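Local coordinates for Ro sixty-related protein, RSR (Deinococcus radiodurans, PDB 2NVO) that binds several small RNAs that accumulate during recovery from ultraviolet irradiation and contributes to the resistance of the bacterium to that radiation, at residues N159-A164 / A185-K190; L104-I109 / W123-E128. All coordinates share one frame; numbering follows the deposited sequence.

In the fold
Both contacts join helices of the TROVE domain, the horseshoe of seven HEAT-like repeats that the VWFA-like domain closes into a ring. They follow one another in series: contact 2 pairs helices 100-112 and 116-129, and contact 1 comes later, between helices 151-163 and 184-191. Their centres are about 15 Å apart, and they touch directly. Val160 CG2 of contact 1 lies 3.6 Å from Leu126 CD2 of contact 2, and Asn159 ND2 packs 3.6 Å from Pro127 CG. Side-chain packing between helices 116-129 and 151-163 thus ties the two contacts together within the solenoid. Both segments of contact 1 fall in the part thought, by similarity, to bind RNA.

Contact 1. Residues N159-A164 / A185-K190; sequences NVYETA and ADALRK
Asn159 O accepts two bonds from Thr163, one turn ahead of it, in the helix that sends Tyr161 across to Ala187 and Leu188. The hydroxyl Thr163 OG1 donates to Asn159 O at 2.8 Å, with a C=O...donor angle of 149°. Thr163 N adds a weak bond of 3.0 Å to the same Asn159 O, so that backbone and side chain share one acceptor.

No hydrogen bond crosses between 159-164 and 185-190, and the contact rests on the Tyr161 ring. Leu188 CD2 sits over the middle of one ring face, 3.5 Å from the centroid of Tyr161 and 6° off the ring normal, a CH-pi contact of nearly centred geometry. The methyl is therefore almost equally close to all six ring carbons, and the other branch of the leucine does not share the face. Leu188 CG stands beside its own backbone N, opposite the carbonyl carbon (chi1 -73°), which carries CD2 towards the tyrosine although the CB bond itself does not point there. At the far end of the ring, Ala187 CB lies near the ring plane and touches Tyr161 OH at 3.3 Å. Two consecutive residues of one helix thus take the face and the phenol edge.

All three touching residues are buried. The contact is helix-helix packing within the HEAT-like TROVE horseshoe, away from the metal site. Pro193 lies against both Tyr161 and Leu188. Leu136 of helix 133-143 also packs on Tyr161, Leu140 of that helix meets Ala187, and Leu204, Met207 and Val208 of helix 198-209 cover Leu188, so helices 133-143 and 198-209 both pack on the contact.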
loop_
_atom_site.group_PDB
_atom_site.type_symbol
_atom_site.label_atom_id
_atom_site.label_comp_id
_atom_site.label_asym_id
_atom_site.label_seq_id
_atom_site.Cartn_x
_atom_site.Cartn_y
_atom_site.Cartn_z
ATOM N N ASN A 159 18.634 -22.133 -0.815
ATOM C CA ASN A 159 17.750 -22.402 -1.947
ATOM C C ASN A 159 17.184 -21.111 -2.543
ATOM O O ASN A 159 16.973 -21.007 -3.755
ATOM C CB ASN A 159 16.642 -23.363 -1.545
ATOM C CG ASN A 159 15.736 -23.732 -2.704
ATOM O OD1 ASN A 159 16.194 -24.129 -3.787
ATOM N ND2 ASN A 159 14.440 -23.602 -2.483
ATOM N N VAL A 160 16.980 -20.109 -1.693
ATOM C CA VAL A 160 16.512 -18.814 -2.155
ATOM C C VAL A 160 17.480 -18.195 -3.159
ATOM O O VAL A 160 17.062 -17.720 -4.214
ATOM C CB VAL A 160 16.265 -17.833 -0.979
ATOM C CG1 VAL A 160 15.941 -16.447 -1.511
ATOM C CG2 VAL A 160 15.136 -18.341 -0.118
ATOM N N TYR A 161 18.772 -18.207 -2.837
ATOM C CA TYR A 161 19.777 -17.618 -3.721
ATOM C C TYR A 161 20.047 -18.482 -4.951
ATOM O O TYR A 161 20.279 -17.971 -6.043
ATOM C CB TYR A 161 21.081 -17.375 -2.965
ATOM C CG TYR A 161 20.946 -16.365 -1.845
ATOM C CD1 TYR A 161 20.896 -15.001 -2.116
ATOM C CD2 TYR A 161 20.872 -16.778 -0.522
ATOM C CE1 TYR A 161 20.779 -14.066 -1.080
ATOM C CE2 TYR A 161 20.751 -15.865 0.510
ATOM C CZ TYR A 161 20.698 -14.513 0.223
ATOM O OH TYR A 161 20.580 -13.606 1.255
ATOM N N GLU A 162 20.008 -19.794 -4.765
ATOM C CA GLU A 162 20.298 -20.722 -5.861
ATOM C C GLU A 162 19.180 -20.760 -6.904
ATOM O O GLU A 162 19.385 -21.215 -8.037
ATOM C CB GLU A 162 20.570 -22.116 -5.299
ATOM C CG GLU A 162 21.884 -22.199 -4.539
ATOM C CD GLU A 162 21.994 -23.452 -3.707
ATOM O OE1 GLU A 162 21.007 -24.211 -3.668
ATOM O OE2 GLU A 162 23.066 -23.676 -3.092
ATOM N N THR A 163 18.004 -20.274 -6.520
ATOM C CA THR A 163 16.837 -20.273 -7.405
ATOM C C THR A 163 16.724 -18.973 -8.212
ATOM O O THR A 163 16.018 -18.907 -9.218
ATOM C CB THR A 163 15.544 -20.491 -6.594
ATOM O OG1 THR A 163 15.545 -21.812 -6.045
ATOM C CG2 THR A 163 14.313 -20.315 -7.462
ATOM N N ALA A 164 17.434 -17.942 -7.774
ATOM C CA ALA A 164 17.321 -16.621 -8.387
ATOM C C ALA A 164 18.268 -16.446 -9.572
ATOM O O ALA A 164 19.450 -16.786 -9.482
ATOM C CB ALA A 164 17.585 -15.532 -7.338
ATOM N N ALA A 185 25.066 -10.336 2.855
ATOM C CA ALA A 185 26.351 -10.894 3.270
ATOM C C ALA A 185 26.224 -11.844 4.465
ATOM O O ALA A 185 26.781 -12.939 4.441
ATOM C CB ALA A 185 27.345 -9.787 3.577
ATOM N N ASP A 186 25.496 -11.423 5.502
ATOM C CA ASP A 186 25.251 -12.274 6.671
ATOM C C ASP A 186 24.626 -13.608 6.279
ATOM O O ASP A 186 25.105 -14.682 6.659
ATOM C CB ASP A 186 24.288 -11.604 7.653
ATOM C CG ASP A 186 24.851 -10.345 8.268
ATOM O OD1 ASP A 186 26.086 -10.171 8.270
ATOM O OD2 ASP A 186 24.033 -9.540 8.743
ATOM N N ALA A 187 23.521 -13.524 5.554
ATOM C CA ALA A 187 22.787 -14.706 5.140
ATOM C C ALA A 187 23.660 -15.631 4.293
ATOM O O ALA A 187 23.617 -16.846 4.448
ATOM C CB ALA A 187 21.533 -14.303 4.369
ATOM N N LEU A 188 24.434 -15.045 3.387
ATOM C CA LEU A 188 25.267 -15.823 2.479
ATOM C C LEU A 188 26.359 -16.583 3.236
ATOM O O LEU A 188 26.698 -17.712 2.885
ATOM C CB LEU A 188 25.855 -14.925 1.382
ATOM C CG LEU A 188 24.861 -14.451 0.307
ATOM C CD1 LEU A 188 25.472 -13.396 -0.613
ATOM C CD2 LEU A 188 24.321 -15.636 -0.507
ATOM N N ARG A 189 26.892 -15.969 4.288
ATOM C CA ARG A 189 27.944 -16.585 5.095
ATOM C C ARG A 189 27.420 -17.756 5.912
ATOM O O ARG A 189 28.166 -18.665 6.256
ATOM C CB ARG A 189 28.568 -15.551 6.039
ATOM C CG ARG A 189 29.291 -14.427 5.330
ATOM C CD ARG A 189 30.133 -13.600 6.300
ATOM N NE ARG A 189 30.668 -12.429 5.621
ATOM C CZ ARG A 189 30.132 -11.217 5.707
ATOM N NH1 ARG A 189 29.063 -11.018 6.476
ATOM N NH2 ARG A 189 30.677 -10.203 5.039
ATOM N N LYS A 190 26.138 -17.708 6.240
ATOM C CA LYS A 190 25.507 -18.735 7.043
ATOM C C LYS A 190 25.017 -19.865 6.143
ATOM O O LYS A 190 25.114 -21.033 6.505
ATOM C CB LYS A 190 24.330 -18.145 7.826
ATOM C CG LYS A 190 24.715 -17.239 9.017
ATOM C CD LYS A 190 24.604 -17.979 10.345
ATOM C CE LYS A 190 24.834 -17.029 11.523
ATOM N NZ LYS A 190 24.411 -17.609 12.837
#

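Contact 2. Residues L104-I109 / W123-E128; sequences LVLALI and WDALPE
Leu104 and Val105 lead along helix 100-112 to Leu106, the one residue of 104-109 that meets Ala125 and Leu126 across the contact. Leu104 turns instead to Phe142, and Val105 to Thr87.

Leu106 points its CB at segment 123-128, and its two methyls divide the partners. Its CG lies opposite the backbone N and beside the carbonyl carbon (chi1 -164°), extending the isobutyl group toward helix 116-129. Branch CD2 makes the tighter approach, with Leu106 CD2 3.6 Å from Leu126 CD1 and 3.9 Å from Leu126 CA; the methyl thus rests against the side chain and the backbone of one residue. The other branch is looser, Leu106 CD1 standing 4.4 Å from Ala125 CB. Leu126 has the same kind of first torsion (chi1 -172°), and it is the methyl end of that side chain, rather than its CB bond, that comes across. The two leucines meet at an oblique angle, and the contact is purely apolar.

Farther on, Ala107 lies against Phe139 and Phe142 of helix 133-143, while Ile109 turns to Ala83 and Leu84 of helix 80-93, and Leu84 also packs on Leu106.

The partner helix is kinked just past the contact. Pro127 has no N-H to give, and Glu128 N bonds weakly to Ala125 O at 2.9 Å instead of reaching back a full turn. Helices 100-112 and 116-129 are joined by a short turn, and their buried interface of two leucines and an alanine is the sort of packing that builds the helical HEAT-like repeats of the TROVE horseshoe.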
loop_
_atom_site.group_PDB
_atom_site.type_symbol
_atom_site.label_atom_id
_atom_site.label_comp_id
_atom_site.label_asym_id
_atom_site.label_seq_id
_atom_site.Cartn_x
_atom_site.Cartn_y
_atom_site.Cartn_z
ATOM N N LEU A 104 6.008 -13.459 8.504
ATOM C CA LEU A 104 6.059 -13.841 9.912
ATOM C C LEU A 104 5.464 -15.217 10.108
ATOM O O LEU A 104 6.041 -16.058 10.781
ATOM C CB LEU A 104 5.286 -12.837 10.773
ATOM C CG LEU A 104 4.957 -13.256 12.210
ATOM C CD1 LEU A 104 6.232 -13.650 12.972
ATOM C CD2 LEU A 104 4.209 -12.165 12.972
ATOM N N VAL A 105 4.298 -15.437 9.518
ATOM C CA VAL A 105 3.634 -16.727 9.609
ATOM C C VAL A 105 4.502 -17.828 9.013
ATOM O O VAL A 105 4.648 -18.899 9.598
ATOM C CB VAL A 105 2.265 -16.698 8.916
ATOM C CG1 VAL A 105 1.727 -18.101 8.777
ATOM C CG2 VAL A 105 1.288 -15.835 9.722
ATOM N N LEU A 106 5.092 -17.543 7.857
ATOM C CA LEU A 106 5.979 -18.484 7.185
ATOM C C LEU A 106 7.172 -18.843 8.058
ATOM O O LEU A 106 7.539 -20.017 8.160
ATOM C CB LEU A 106 6.458 -17.943 5.834
ATOM C CG LEU A 106 7.073 -19.016 4.922
ATOM C CD1 LEU A 106 6.008 -19.939 4.320
ATOM C CD2 LEU A 106 7.901 -18.392 3.811
ATOM N N ALA A 107 7.775 -17.837 8.689
ATOM C CA ALA A 107 8.846 -18.086 9.636
ATOM C C ALA A 107 8.396 -19.011 10.756
ATOM O O ALA A 107 9.115 -19.946 11.109
ATOM C CB ALA A 107 9.391 -16.775 10.206
ATOM N N LEU A 108 7.216 -18.755 11.321
ATOM C CA LEU A 108 6.717 -19.551 12.444
ATOM C C LEU A 108 6.578 -21.024 12.063
ATOM O O LEU A 108 7.007 -21.911 12.800
ATOM C CB LEU A 108 5.367 -19.028 12.953
ATOM C CG LEU A 108 5.317 -17.706 13.717
ATOM C CD1 LEU A 108 3.877 -17.198 13.830
ATOM C CD2 LEU A 108 5.946 -17.865 15.098
ATOM N N ILE A 109 5.955 -21.272 10.920
ATOM C CA ILE A 109 5.806 -22.628 10.417
ATOM C C ILE A 109 7.184 -23.251 10.163
ATOM O O ILE A 109 7.519 -24.299 10.720
ATOM C CB ILE A 109 4.978 -22.654 9.123
ATOM C CG1 ILE A 109 3.609 -22.001 9.338
ATOM C CG2 ILE A 109 4.821 -24.093 8.621
ATOM C CD1 ILE A 109 2.812 -21.828 8.045
ATOM N N TRP A 123 9.865 -23.783 4.147
ATOM C CA TRP A 123 11.126 -23.443 3.498
ATOM C C TRP A 123 11.043 -23.487 1.979
ATOM O O TRP A 123 11.525 -22.574 1.309
ATOM C CB TRP A 123 12.258 -24.336 3.998
ATOM C CG TRP A 123 12.737 -23.964 5.363
ATOM C CD1 TRP A 123 12.547 -24.663 6.524
ATOM C CD2 TRP A 123 13.476 -22.791 5.717
ATOM N NE1 TRP A 123 13.136 -24.000 7.577
ATOM C CE2 TRP A 123 13.712 -22.846 7.106
ATOM C CE3 TRP A 123 13.972 -21.703 4.992
ATOM C CZ2 TRP A 123 14.419 -21.858 7.783
ATOM C CZ3 TRP A 123 14.676 -20.723 5.669
ATOM C CH2 TRP A 123 14.889 -20.807 7.046
ATOM N N ASP A 124 10.420 -24.531 1.434
ATOM C CA ASP A 124 10.305 -24.664 -0.018
ATOM C C ASP A 124 9.527 -23.504 -0.649
ATOM O O ASP A 124 9.736 -23.172 -1.817
ATOM C CB ASP A 124 9.642 -25.993 -0.399
ATOM C CG ASP A 124 10.583 -27.186 -0.256
ATOM O OD1 ASP A 124 11.824 -26.985 -0.215
ATOM O OD2 ASP A 124 10.073 -28.329 -0.188
ATOM N N ALA A 125 8.636 -22.893 0.128
ATOM C CA ALA A 125 7.854 -21.752 -0.351
ATOM C C ALA A 125 8.578 -20.412 -0.187
ATOM O O ALA A 125 8.188 -19.425 -0.806
ATOM C CB ALA A 125 6.506 -21.705 0.340
ATOM N N LEU A 126 9.630 -20.373 0.629
ATOM C CA LEU A 126 10.331 -19.111 0.875
ATOM C C LEU A 126 10.712 -18.337 -0.395
ATOM O O LEU A 126 10.516 -17.125 -0.464
ATOM C CB LEU A 126 11.560 -19.313 1.771
ATOM C CG LEU A 126 12.209 -18.002 2.218
ATOM C CD1 LEU A 126 11.216 -17.151 3.029
ATOM C CD2 LEU A 126 13.465 -18.248 3.028
ATOM N N PRO A 127 11.264 -19.022 -1.408
ATOM C CA PRO A 127 11.641 -18.308 -2.635
ATOM C C PRO A 127 10.464 -17.590 -3.301
ATOM O O PRO A 127 10.648 -16.544 -3.922
ATOM C CB PRO A 127 12.159 -19.431 -3.543
ATOM C CG PRO A 127 12.619 -20.479 -2.599
ATOM C CD PRO A 127 11.665 -20.437 -1.451
ATOM N N GLU A 128 9.263 -18.141 -3.171
ATOM C CA GLU A 128 8.084 -17.503 -3.740
ATOM C C GLU A 128 7.688 -16.299 -2.908
ATOM O O GLU A 128 7.473 -15.205 -3.438
ATOM C CB GLU A 128 6.903 -18.472 -3.794
ATOM C CG GLU A 128 5.750 -17.959 -4.641
ATOM C CD GLU A 128 4.507 -18.851 -4.577
ATOM O OE1 GLU A 128 4.577 -19.963 -4.009
ATOM O OE2 GLU A 128 3.451 -18.431 -5.093
#